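Local atomic coordinates of iron-containing alcohol dehydrogenase (PDB entry 3JZD), a protein that probably reduces maleylacetate to 3-oxoadipate with NADH or NADPH, a step in the breakdown of aromatic compounds. Residues 28-33 against 150-155; 121-126 against 221-226; 182-187 against 270-275; 195-200 against 280-285. One frame throughout, in Å; residues are numbered along the deposited sequence. Where two conformers were deposited one is given.

How the contacts relate
Contact 1 belongs to the N-terminal nucleotide-binding part of the chain, contacts 3 and 4 to the helical C-terminal part, and contact 2 spans the two at the NAD site. Contact 1 closes before contacts 3 and 4 open, whereas contact 2 crosses all the others along the chain. Contacts 1 and 2 have centres about 17 Å apart and meet where Tyr155 packs on Leu224. Helix 217-236 of contact 2 follows helix 190-212 of contact 4, and Tyr225 probably hydrogen-bonds Glu198 between them. Contacts 3 and 4, with centres about 12 Å apart, share a helical core in which Leu183 packs on Ala196 and Ile283. Packing and a probable hydrogen bond thus connect the sheet, past the cofactor site, to the C-terminal helices.

Contact 1: 28-33 against 150-155; sequences AAEVER and PRTVIY
Glu30, on helix 27-33, meets Thr152 and Ile154, two alternate residues of strand 152-155 whose side chains rise from the same side of the sheet. The direct touches are van der Waals ones. The end methyl of Ile154, CD1, lies 4.0 Å from Glu30 CG, so the aliphatic part of the glutamate supplies the apolar surface. Further out, Glu30 OE1 sits 3.6 Å from Thr152 CG2, and the two side chains cross at about a right angle. A bend at chi2 (-59°) folds the glutamate, so that its carboxylate reaches the threonine while CG stays against the isoleucine.

The polar link is made through water. One water molecule accepts from Thr152 OG1 at 2.9 Å and donates to the backbone oxygen Glu30 O at 2.7 Å, with its other hydrogen going to Glu30 OE1. Three bonds thus grip this water, and it ties the carboxylate both to its own backbone and to the strand. Thr152 keeps OG1 beside its backbone N and CG2 beside its carbonyl carbon, which sends the hydroxyl to the water and the methyl to the carboxylate.

The counter-charge comes from outside the two segments: Glu30 OE1 also forms a salt bridge with Arg16 NE, which would probably favour the ionised carboxylate. Arg16 belongs to strand 8-19, next to strand 152-155 in the parallel sheet, and Glu30 packs on Val18 of that strand as well. Helix 27-33 therefore lies over both strands on one face of the Rossmann-like sheet, while strand 152-155 is hydrogen-bonded on its other edge to strand 116-120.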
# COMPACT_ATOMS: atom_id res chain seq x y z
N ALA A 28 -9.90 -23.40 2.75
CA ALA A 28 -10.99 -23.67 3.70
C ALA A 28 -10.89 -22.72 4.88
O ALA A 28 -11.90 -22.21 5.34
CB ALA A 28 -10.97 -25.11 4.22
N ALA A 29 -9.66 -22.51 5.37
CA ALA A 29 -9.39 -21.60 6.50
C ALA A 29 -9.85 -20.16 6.14
O ALA A 29 -10.38 -19.47 6.98
CB ALA A 29 -7.88 -21.60 6.92
N GLU A 30 -9.66 -19.76 4.88
CA GLU A 30 -10.07 -18.40 4.44
C GLU A 30 -11.58 -18.22 4.31
O GLU A 30 -12.13 -17.16 4.64
CB GLU A 30 -9.34 -18.02 3.16
CG GLU A 30 -7.85 -17.87 3.39
CD GLU A 30 -7.52 -16.79 4.46
OE1 GLU A 30 -8.26 -15.78 4.57
OE2 GLU A 30 -6.52 -16.95 5.16
N VAL A 31 -12.25 -19.24 3.83
CA VAL A 31 -13.72 -19.26 3.81
C VAL A 31 -14.27 -19.23 5.26
O VAL A 31 -15.19 -18.44 5.55
CB VAL A 31 -14.24 -20.48 3.00
CG1 VAL A 31 -15.73 -20.73 3.20
CG2 VAL A 31 -13.92 -20.27 1.48
N GLU A 32 -13.71 -20.06 6.14
CA GLU A 32 -14.13 -20.13 7.55
C GLU A 32 -13.94 -18.76 8.20
O GLU A 32 -14.76 -18.34 8.96
CB GLU A 32 -13.36 -21.21 8.35
CG GLU A 32 -13.68 -22.69 7.97
CD GLU A 32 -12.66 -23.76 8.47
OE1 GLU A 32 -11.45 -23.48 8.70
OE2 GLU A 32 -13.09 -24.92 8.59
N ARG A 33 -12.86 -18.07 7.84
CA ARG A 33 -12.54 -16.76 8.42
C ARG A 33 -13.61 -15.72 8.06
O ARG A 33 -13.92 -14.86 8.84
CB ARG A 33 -11.16 -16.34 7.91
CG ARG A 33 -10.52 -15.21 8.63
CD ARG A 33 -9.06 -15.02 8.18
NE ARG A 33 -8.44 -13.98 9.02
CZ ARG A 33 -8.64 -12.66 8.87
NH1 ARG A 33 -9.44 -12.20 7.90
NH2 ARG A 33 -8.05 -11.78 9.68
N PRO A 150 -13.13 -8.49 -4.17
CA PRO A 150 -12.92 -9.70 -3.37
C PRO A 150 -12.42 -9.42 -1.96
O PRO A 150 -11.59 -8.53 -1.76
CB PRO A 150 -11.87 -10.46 -4.18
CG PRO A 150 -12.20 -10.10 -5.62
CD PRO A 150 -12.51 -8.62 -5.50
N ARG A 151 -12.95 -10.12 -0.98
CA ARG A 151 -12.53 -9.90 0.41
C ARG A 151 -11.14 -10.44 0.64
O ARG A 151 -10.39 -9.89 1.44
CB ARG A 151 -13.44 -10.66 1.37
CG ARG A 151 -14.89 -10.32 1.30
CD ARG A 151 -15.23 -8.90 1.72
NE ARG A 151 -16.57 -8.66 1.20
CZ ARG A 151 -17.72 -9.02 1.78
NH1 ARG A 151 -17.74 -9.58 2.99
NH2 ARG A 151 -18.87 -8.80 1.15
N THR A 152 -10.82 -11.57 -0.01
CA THR A 152 -9.55 -12.23 0.14
C THR A 152 -9.07 -12.74 -1.19
O THR A 152 -9.85 -13.24 -1.99
CB THR A 152 -9.68 -13.38 1.15
OG1 THR A 152 -10.18 -12.83 2.38
CG2 THR A 152 -8.33 -14.15 1.38
N VAL A 153 -7.77 -12.59 -1.41
CA VAL A 153 -7.11 -13.06 -2.60
C VAL A 153 -6.04 -14.04 -2.09
O VAL A 153 -5.37 -13.77 -1.11
CB VAL A 153 -6.44 -11.92 -3.31
CG1 VAL A 153 -5.72 -12.41 -4.55
CG2 VAL A 153 -7.47 -10.79 -3.64
N ILE A 154 -5.95 -15.19 -2.74
CA ILE A 154 -5.00 -16.20 -2.42
C ILE A 154 -4.14 -16.34 -3.65
O ILE A 154 -4.64 -16.80 -4.71
CB ILE A 154 -5.68 -17.55 -2.12
CG1 ILE A 154 -6.56 -17.41 -0.88
CG2 ILE A 154 -4.63 -18.67 -1.99
CD1 ILE A 154 -7.36 -18.70 -0.54
N TYR A 155 -2.89 -15.91 -3.55
CA TYR A 155 -1.98 -16.00 -4.69
C TYR A 155 -1.09 -17.20 -4.51
O TYR A 155 -0.27 -17.20 -3.60
CB TYR A 155 -1.07 -14.77 -4.80
CG TYR A 155 -1.72 -13.56 -5.35
CD1 TYR A 155 -2.15 -13.53 -6.67
CD2 TYR A 155 -1.84 -12.40 -4.58
CE1 TYR A 155 -2.71 -12.40 -7.21
CE2 TYR A 155 -2.42 -11.27 -5.08
CZ TYR A 155 -2.85 -11.28 -6.43
OH TYR A 155 -3.43 -10.18 -6.98
O HOH W 1 -10.58 -14.95 4.37

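Contact 2: 121-126 against 221-226; sequences TTYAGS and SQCLYG. With NAD (nicotinamide-adenine-dinucleotide), chain E.
Tyr123 packs on Cys223 and Leu224 in a buried, largely apolar contact, where the NAD-binding loop after strand 116-120 meets helix 217-236 of the helical C-terminal part. Cys223 CB and the backbone N of Leu224 approach the ring obliquely. Its CZ is 3.5 Å from Cys223 CB, and Cys223 SG makes a sulfur-aromatic contact 5.0 Å from the ring centroid, 34° off the normal. Leu224 crosses the tyrosine at about a right angle, bringing CD1 to 4.0 Å from Tyr123 CE1 and close to the backbone oxygen of Thr122. The phenol end is held by a hydrogen bond between Tyr123 OH and Arg220, one turn back on the same helix.

On its other side the loop grips the cofactor. Thr122 OG1, placed between the backbone N and carbonyl carbon (chi1 75°), donates to NAD O2N at 2.6 Å and accepts from Ala124 N at 3.3 Å, closing an ST turn. The adenine amine N6A donates to Thr121 O at 2.9 Å. One face of this short loop thus binds phosphate and adenine while its tyrosine packs on the helix, placing the contact at the NAD-binding cleft between the two domains of an iron-containing alcohol dehydrogenase.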
# COMPACT_ATOMS: atom_id res chain seq x y z
N THR A 121 -5.15 -17.00 -11.47
CA THR A 121 -4.26 -17.87 -12.20
C THR A 121 -3.69 -17.17 -13.46
O THR A 121 -3.03 -17.81 -14.29
CB THR A 121 -4.97 -19.18 -12.52
OG1 THR A 121 -6.02 -18.93 -13.44
CG2 THR A 121 -5.55 -19.80 -11.22
N THR A 122 -3.93 -15.86 -13.60
CA THR A 122 -3.33 -15.05 -14.64
C THR A 122 -2.80 -13.78 -13.99
O THR A 122 -2.79 -13.68 -12.75
CB THR A 122 -4.27 -14.69 -15.80
OG1 THR A 122 -5.21 -13.68 -15.40
CG2 THR A 122 -5.00 -15.96 -16.34
N TYR A 123 -2.37 -12.82 -14.80
CA TYR A 123 -1.81 -11.56 -14.28
C TYR A 123 -2.74 -10.37 -14.49
O TYR A 123 -2.33 -9.21 -14.30
CB TYR A 123 -0.43 -11.33 -14.88
CG TYR A 123 0.45 -12.56 -14.74
CD1 TYR A 123 0.66 -13.14 -13.48
CD2 TYR A 123 1.14 -13.10 -15.84
CE1 TYR A 123 1.47 -14.24 -13.35
CE2 TYR A 123 1.97 -14.20 -15.71
CZ TYR A 123 2.10 -14.78 -14.46
OH TYR A 123 2.90 -15.89 -14.28
N ALA A 124 -3.99 -10.67 -14.85
CA ALA A 124 -4.99 -9.66 -15.17
C ALA A 124 -5.20 -8.60 -14.07
O ALA A 124 -5.46 -7.45 -14.41
CB ALA A 124 -6.36 -10.34 -15.54
N GLY A 125 -5.15 -8.99 -12.79
CA GLY A 125 -5.27 -8.02 -11.66
C GLY A 125 -6.66 -7.59 -11.20
O GLY A 125 -6.83 -6.76 -10.27
N SER A 126 -7.67 -8.18 -11.84
CA SER A 126 -9.06 -7.92 -11.53
C SER A 126 -9.41 -8.18 -10.04
O SER A 126 -10.32 -7.57 -9.49
CB SER A 126 -9.96 -8.75 -12.44
OG SER A 126 -11.31 -8.48 -12.11
N SER A 221 6.32 -16.63 -8.74
CA SER A 221 6.01 -15.75 -7.62
C SER A 221 6.26 -14.29 -7.98
O SER A 221 5.45 -13.41 -7.72
CB SER A 221 6.84 -16.12 -6.39
OG SER A 221 6.55 -17.44 -5.98
N GLN A 222 7.38 -14.03 -8.60
CA GLN A 222 7.72 -12.69 -8.98
C GLN A 222 6.67 -12.08 -9.94
O GLN A 222 6.27 -10.92 -9.75
CB GLN A 222 9.10 -12.72 -9.61
CG GLN A 222 9.59 -11.40 -10.05
CD GLN A 222 11.04 -11.45 -10.52
OE1 GLN A 222 11.81 -10.57 -10.17
NE2 GLN A 222 11.42 -12.48 -11.29
N CYS A 223 6.17 -12.87 -10.90
CA CYS A 223 5.10 -12.36 -11.78
C CYS A 223 3.77 -12.12 -11.06
O CYS A 223 3.10 -11.14 -11.26
CB CYS A 223 4.85 -13.29 -12.98
SG CYS A 223 6.25 -13.37 -14.10
N LEU A 224 3.42 -13.02 -10.17
CA LEU A 224 2.15 -12.91 -9.48
C LEU A 224 2.20 -11.67 -8.57
O LEU A 224 1.24 -10.90 -8.48
CB LEU A 224 1.88 -14.22 -8.75
CG LEU A 224 0.49 -14.75 -8.57
CD1 LEU A 224 -0.40 -14.54 -9.81
CD2 LEU A 224 0.56 -16.25 -8.17
N TYR A 225 3.33 -11.47 -7.91
CA TYR A 225 3.54 -10.28 -7.07
C TYR A 225 3.42 -8.98 -7.91
O TYR A 225 2.75 -8.03 -7.51
CB TYR A 225 4.93 -10.38 -6.47
CG TYR A 225 5.43 -9.13 -5.80
CD1 TYR A 225 4.81 -8.62 -4.67
CD2 TYR A 225 6.58 -8.51 -6.25
CE1 TYR A 225 5.29 -7.47 -4.07
CE2 TYR A 225 7.06 -7.39 -5.65
CZ TYR A 225 6.40 -6.87 -4.56
OH TYR A 225 6.95 -5.77 -3.98
N GLY A 226 4.06 -8.97 -9.07
CA GLY A 226 3.96 -7.86 -10.02
C GLY A 226 2.53 -7.62 -10.46
O GLY A 226 2.07 -6.48 -10.55
PA NAD E . -9.23 -15.30 -18.99
O1A NAD E . -9.76 -15.27 -17.59
O2A NAD E . -10.30 -14.89 -19.91
O5B NAD E . -8.48 -16.70 -19.28
C5B NAD E . -8.21 -17.11 -20.62
C4B NAD E . -8.08 -18.62 -20.65
O4B NAD E . -6.95 -19.07 -19.94
C3B NAD E . -9.28 -19.29 -19.97
O3B NAD E . -9.71 -20.40 -20.69
C2B NAD E . -8.73 -19.79 -18.66
O2B NAD E . -9.44 -20.91 -18.18
C1B NAD E . -7.29 -20.10 -19.04
N9A NAD E . -6.38 -20.03 -17.90
C8A NAD E . -6.32 -18.98 -17.01
N7A NAD E . -5.36 -19.25 -16.12
C5A NAD E . -4.80 -20.44 -16.39
C6A NAD E . -3.80 -21.19 -15.75
N6A NAD E . -2.96 -20.67 -14.89
N1A NAD E . -3.49 -22.43 -16.27
C2A NAD E . -4.14 -22.91 -17.38
N3A NAD E . -5.12 -22.17 -18.01
C4A NAD E . -5.46 -20.95 -17.51
O3 NAD E . -7.99 -14.32 -19.28
PN NAD E . -7.58 -13.00 -18.44
O1N NAD E . -6.68 -12.25 -19.42
O2N NAD E . -7.13 -13.39 -17.09
O5D NAD E . -8.89 -12.19 -18.19
C5D NAD E . -9.32 -11.24 -19.12
C4D NAD E . -10.76 -10.90 -18.76
O4D NAD E . -10.73 -10.28 -17.50
C3D NAD E . -11.36 -9.89 -19.71
O3D NAD E . -12.75 -10.04 -19.69
C2D NAD E . -10.97 -8.58 -19.10
O2D NAD E . -11.77 -7.52 -19.55
C1D NAD E . -11.16 -8.94 -17.62
N1N NAD E . -10.41 -8.02 -16.74
C2N NAD E . -11.13 -7.23 -15.89
C3N NAD E . -10.47 -6.35 -15.03
C7N NAD E . -11.26 -5.54 -14.02
O7N NAD E . -10.58 -4.71 -13.13
N7N NAD E . -12.57 -5.62 -13.92
C4N NAD E . -9.07 -6.30 -15.05
C5N NAD E . -8.35 -7.11 -15.92
C6N NAD E . -9.04 -8.00 -16.75

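Contact 3: 182-187 against 270-275; sequences GLYARD and AYNAAA
Tyr184 occupies the third position of a type I beta turn from Gly182 to Ala185, closed by Ala185 N to Gly182 O at 3.2 Å, and from there it reaches Asn272 on helix 257-272. The turn begins the connection between helices 165-182 and 190-212, in the all-helical C-terminal domain of the iron-containing alcohol dehydrogenase family. The backbones stay well apart: the nearest pair of CA atoms, Tyr184 and Ala275, are 9.4 Å from each other, and the gap is bridged by two side chains.

With CG between the backbone N and the carbonyl carbon (chi1 58°), the Tyr184 ring stands out from the turn and presents its hydroxyl to the helix. Asn272 directs its amide back at it. The two side chains cross at about a right angle, with the ring and amide planes 85° apart, and the amide nitrogen approaches obliquely to the ring.

Both polar ends have second partners. Tyr184 OH is also hydrogen-bonded to Glu181 OE2, from helix 165-182, so it links the two helices; an acceptor from Asn272, it probably gives its own proton to that carboxylate. Asn272 OD1 accepts from Asn335 ND2, consistent with the modelled orientation of the amide. Val276, Pro336 and Ala279 pack against the tyrosine, so these polar groups are paired inside a buried setting. The bond across the contact runs from Asn272 ND2 to Tyr184 OH at 3.1 Å, fairly straight at 157°, with the phenol oxygen almost exactly in the amide plane.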
# COMPACT_ATOMS: atom_id res chain seq x y z
N GLY A 182 -0.95 4.06 -14.90
CA GLY A 182 -1.07 4.53 -13.53
C GLY A 182 -0.04 5.62 -13.25
O GLY A 182 -0.32 6.60 -12.56
N LEU A 183 1.16 5.47 -13.80
CA LEU A 183 2.19 6.45 -13.57
C LEU A 183 1.82 7.82 -14.13
O LEU A 183 2.40 8.80 -13.72
CB LEU A 183 3.54 5.96 -14.12
CG LEU A 183 4.18 4.85 -13.32
CD1 LEU A 183 5.23 4.09 -14.15
CD2 LEU A 183 4.77 5.45 -12.04
N TYR A 184 0.96 7.90 -15.14
CA TYR A 184 0.59 9.20 -15.65
C TYR A 184 -0.88 9.56 -15.47
O TYR A 184 -1.39 10.47 -16.10
CB TYR A 184 1.04 9.37 -17.08
CG TYR A 184 0.55 8.39 -18.13
CD1 TYR A 184 -0.75 8.44 -18.60
CD2 TYR A 184 1.45 7.51 -18.76
CE1 TYR A 184 -1.16 7.58 -19.62
CE2 TYR A 184 1.03 6.67 -19.78
CZ TYR A 184 -0.26 6.72 -20.20
OH TYR A 184 -0.67 5.92 -21.22
N ALA A 185 -1.53 8.86 -14.55
CA ALA A 185 -2.94 9.06 -14.29
C ALA A 185 -3.17 10.49 -13.87
O ALA A 185 -2.34 11.10 -13.24
CB ALA A 185 -3.42 8.16 -13.18
N ARG A 186 -4.34 10.99 -14.21
CA ARG A 186 -4.68 12.32 -13.80
C ARG A 186 -4.68 12.40 -12.29
O ARG A 186 -4.36 13.43 -11.74
CB ARG A 186 -6.06 12.63 -14.34
CG ARG A 186 -6.49 14.02 -14.15
CD ARG A 186 -7.92 14.08 -14.55
NE ARG A 186 -8.36 15.46 -14.60
CZ ARG A 186 -9.54 15.83 -15.08
NH1 ARG A 186 -10.40 14.91 -15.52
NH2 ARG A 186 -9.85 17.12 -15.11
N ASP A 187 -5.01 11.30 -11.63
CA ASP A 187 -5.06 11.22 -10.15
C ASP A 187 -3.93 10.36 -9.58
O ASP A 187 -4.04 9.71 -8.53
CB ASP A 187 -6.44 10.73 -9.68
CG ASP A 187 -6.83 9.37 -10.24
OD1 ASP A 187 -6.25 8.92 -11.27
OD2 ASP A 187 -7.73 8.73 -9.64
N ALA A 270 3.91 5.24 -27.14
CA ALA A 270 4.53 6.17 -28.10
C ALA A 270 3.65 7.43 -28.32
O ALA A 270 4.16 8.56 -28.44
CB ALA A 270 4.83 5.48 -29.44
N TYR A 271 2.32 7.24 -28.34
CA TYR A 271 1.38 8.32 -28.57
C TYR A 271 1.45 9.35 -27.43
O TYR A 271 1.43 10.55 -27.64
CB TYR A 271 -0.03 7.75 -28.66
CG TYR A 271 -1.09 8.73 -29.03
CD1 TYR A 271 -1.64 9.59 -28.09
CD2 TYR A 271 -1.59 8.78 -30.34
CE1 TYR A 271 -2.65 10.49 -28.42
CE2 TYR A 271 -2.60 9.70 -30.69
CZ TYR A 271 -3.12 10.54 -29.72
OH TYR A 271 -4.08 11.45 -30.07
N ASN A 272 1.47 8.85 -26.19
CA ASN A 272 1.51 9.71 -25.03
C ASN A 272 2.88 10.19 -24.53
O ASN A 272 2.94 11.13 -23.71
CB ASN A 272 0.78 9.01 -23.87
CG ASN A 272 -0.73 9.07 -24.00
OD1 ASN A 272 -1.30 9.93 -24.72
ND2 ASN A 272 -1.41 8.17 -23.29
N ALA A 273 3.96 9.62 -25.08
CA ALA A 273 5.31 9.82 -24.53
C ALA A 273 5.76 11.29 -24.39
O ALA A 273 6.30 11.66 -23.34
CB ALA A 273 6.37 9.00 -25.34
N ALA A 274 5.53 12.10 -25.41
CA ALA A 274 5.95 13.50 -25.39
C ALA A 274 5.29 14.29 -24.28
O ALA A 274 5.87 15.24 -23.76
CB ALA A 274 5.66 14.20 -26.75
N ALA A 275 4.10 13.87 -23.90
CA ALA A 275 3.31 14.56 -22.89
C ALA A 275 3.69 14.24 -21.45
O ALA A 275 3.50 15.10 -20.58
CB ALA A 275 1.82 14.24 -23.12

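Contact 4: 195-200 against 280-285; sequences MAEEGI and MARIRR
Glu197 OE1 is gripped by two arginines of helix 277-287. Arg282 NE donates to it at 2.7 Å and Arg285 NH2 at 2.9 Å, while the other oxygen, Glu197 OE2, takes Arg285 NE at 2.8 Å. Arg285 therefore holds the carboxylate side-on with two nitrogens, one to each oxygen, both met on their syn lone pairs; guanidinium and carboxylate are nearly coplanar. Arg282 comes from the anti side of OE1 and 31° out of the carboxylate plane, adding a weak bond from NH2, so it does not compete with Arg285 for the same lone pair. The result is a three-membered salt-bridge network, in which the two positive charges would probably keep Glu197 ionised.

Extended beyond CG, with that atom trans to the backbone N (chi1 -170°), Glu197 spans the gap to the second helix. Both arginines fold back through a bend at chi3 to present NE. About a turn beyond Glu197 on its own helix, Ile200 CD1 touches Ile283 CG1 at 3.9 Å; Ile283 lies between the two arginines in sequence.

The axes of the two short segments pass 9.3 Å apart and cross at -35°, running in roughly the same direction. On the apolar side, Ile200 and Ile283 also pack on Ala179 and Ala180 of helix 165-182, and Ile283 reaches Leu298 of helix 294-304. Helix 217-236 lies against helix 190-212 through Ala196 and Val233, within the C-terminal helical bundle.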
# COMPACT_ATOMS: atom_id res chain seq x y z
N MSE A 195 4.23 1.62 -6.25
CA MSE A 195 3.85 0.25 -6.49
C MSE A 195 3.85 -0.02 -8.01
O MSE A 195 4.20 -1.14 -8.44
CB MSE A 195 2.51 -0.07 -5.86
CG MSE A 195 2.47 0.20 -4.35
SE MSE A 195 0.71 -0.28 -3.67
CE MSE A 195 0.86 -2.16 -3.88
N ALA A 196 3.49 0.99 -8.81
CA ALA A 196 3.49 0.86 -10.28
C ALA A 196 4.86 0.48 -10.79
O ALA A 196 5.05 -0.49 -11.50
CB ALA A 196 3.06 2.15 -10.92
N GLU A 197 5.85 1.25 -10.39
CA GLU A 197 7.18 1.01 -10.85
C GLU A 197 7.75 -0.33 -10.39
O GLU A 197 8.44 -0.99 -11.16
CB GLU A 197 8.08 2.16 -10.45
CG GLU A 197 9.37 2.06 -11.09
CD GLU A 197 10.24 3.30 -10.93
OE1 GLU A 197 9.76 4.39 -10.41
OE2 GLU A 197 11.40 3.15 -11.38
N GLU A 198 7.52 -0.69 -9.12
CA GLU A 198 7.92 -2.00 -8.59
C GLU A 198 7.22 -3.18 -9.34
O GLU A 198 7.81 -4.25 -9.62
CB GLU A 198 7.57 -2.06 -7.10
CG GLU A 198 7.75 -3.38 -6.44
CD GLU A 198 9.21 -3.71 -6.18
OE1 GLU A 198 10.10 -3.06 -6.77
OE2 GLU A 198 9.43 -4.62 -5.34
N GLY A 199 5.96 -3.00 -9.61
CA GLY A 199 5.22 -4.00 -10.39
C GLY A 199 5.83 -4.20 -11.78
O GLY A 199 6.03 -5.35 -12.23
N ILE A 200 6.18 -3.10 -12.44
CA ILE A 200 6.76 -3.20 -13.76
C ILE A 200 8.10 -3.93 -13.64
O ILE A 200 8.41 -4.79 -14.44
CB ILE A 200 6.89 -1.81 -14.50
CG1 ILE A 200 5.49 -1.18 -14.69
CG2 ILE A 200 7.56 -1.99 -15.87
CD1 ILE A 200 5.48 0.23 -15.35
N MSE A 280 7.48 8.14 -18.46
CA MSE A 280 8.28 7.34 -19.36
C MSE A 280 9.65 6.95 -18.80
O MSE A 280 10.07 5.79 -18.94
CB MSE A 280 8.50 8.04 -20.69
CG MSE A 280 7.31 8.23 -21.59
SE MSE A 280 6.14 6.70 -21.90
CE MSE A 280 5.07 6.73 -20.28
N ALA A 281 10.36 7.93 -18.22
CA ALA A 281 11.63 7.66 -17.55
C ALA A 281 11.52 6.60 -16.41
O ALA A 281 12.44 5.83 -16.19
CB ALA A 281 12.29 8.97 -17.04
N ARG A 282 10.41 6.59 -15.68
CA ARG A 282 10.19 5.59 -14.65
C ARG A 282 9.88 4.24 -15.28
O ARG A 282 10.36 3.23 -14.80
CB ARG A 282 9.09 6.00 -13.67
CG ARG A 282 9.48 7.24 -12.87
CD ARG A 282 8.49 7.68 -11.84
NE ARG A 282 8.39 6.73 -10.73
CZ ARG A 282 7.72 6.98 -9.60
NH1 ARG A 282 7.08 8.14 -9.46
NH2 ARG A 282 7.71 6.07 -8.62
N ILE A 283 9.13 4.21 -16.37
CA ILE A 283 8.88 2.94 -17.01
C ILE A 283 10.20 2.37 -17.57
O ILE A 283 10.44 1.17 -17.49
CB ILE A 283 7.86 3.07 -18.10
CG1 ILE A 283 6.48 3.40 -17.47
CG2 ILE A 283 7.84 1.80 -18.95
CD1 ILE A 283 5.45 3.86 -18.53
N ARG A 284 11.03 3.23 -18.13
CA ARG A 284 12.32 2.83 -18.71
C ARG A 284 13.26 2.26 -17.66
O ARG A 284 13.86 1.20 -17.88
CB ARG A 284 12.98 4.01 -19.41
CG ARG A 284 12.24 4.36 -20.69
CD ARG A 284 12.65 5.70 -21.32
NE ARG A 284 14.09 5.84 -21.40
CZ ARG A 284 14.80 6.88 -20.97
NH1 ARG A 284 14.22 7.97 -20.46
NH2 ARG A 284 16.12 6.84 -21.08
N ARG A 285 13.33 2.94 -16.52
CA ARG A 285 14.15 2.48 -15.40
C ARG A 285 13.67 1.12 -14.93
O ARG A 285 14.47 0.24 -14.68
CB ARG A 285 14.08 3.48 -14.24
CG ARG A 285 14.98 3.16 -13.07
CD ARG A 285 15.04 4.30 -12.06
NE ARG A 285 13.73 4.62 -11.49
CZ ARG A 285 13.47 5.66 -10.69
NH1 ARG A 285 14.44 6.51 -10.34
NH2 ARG A 285 12.24 5.87 -10.23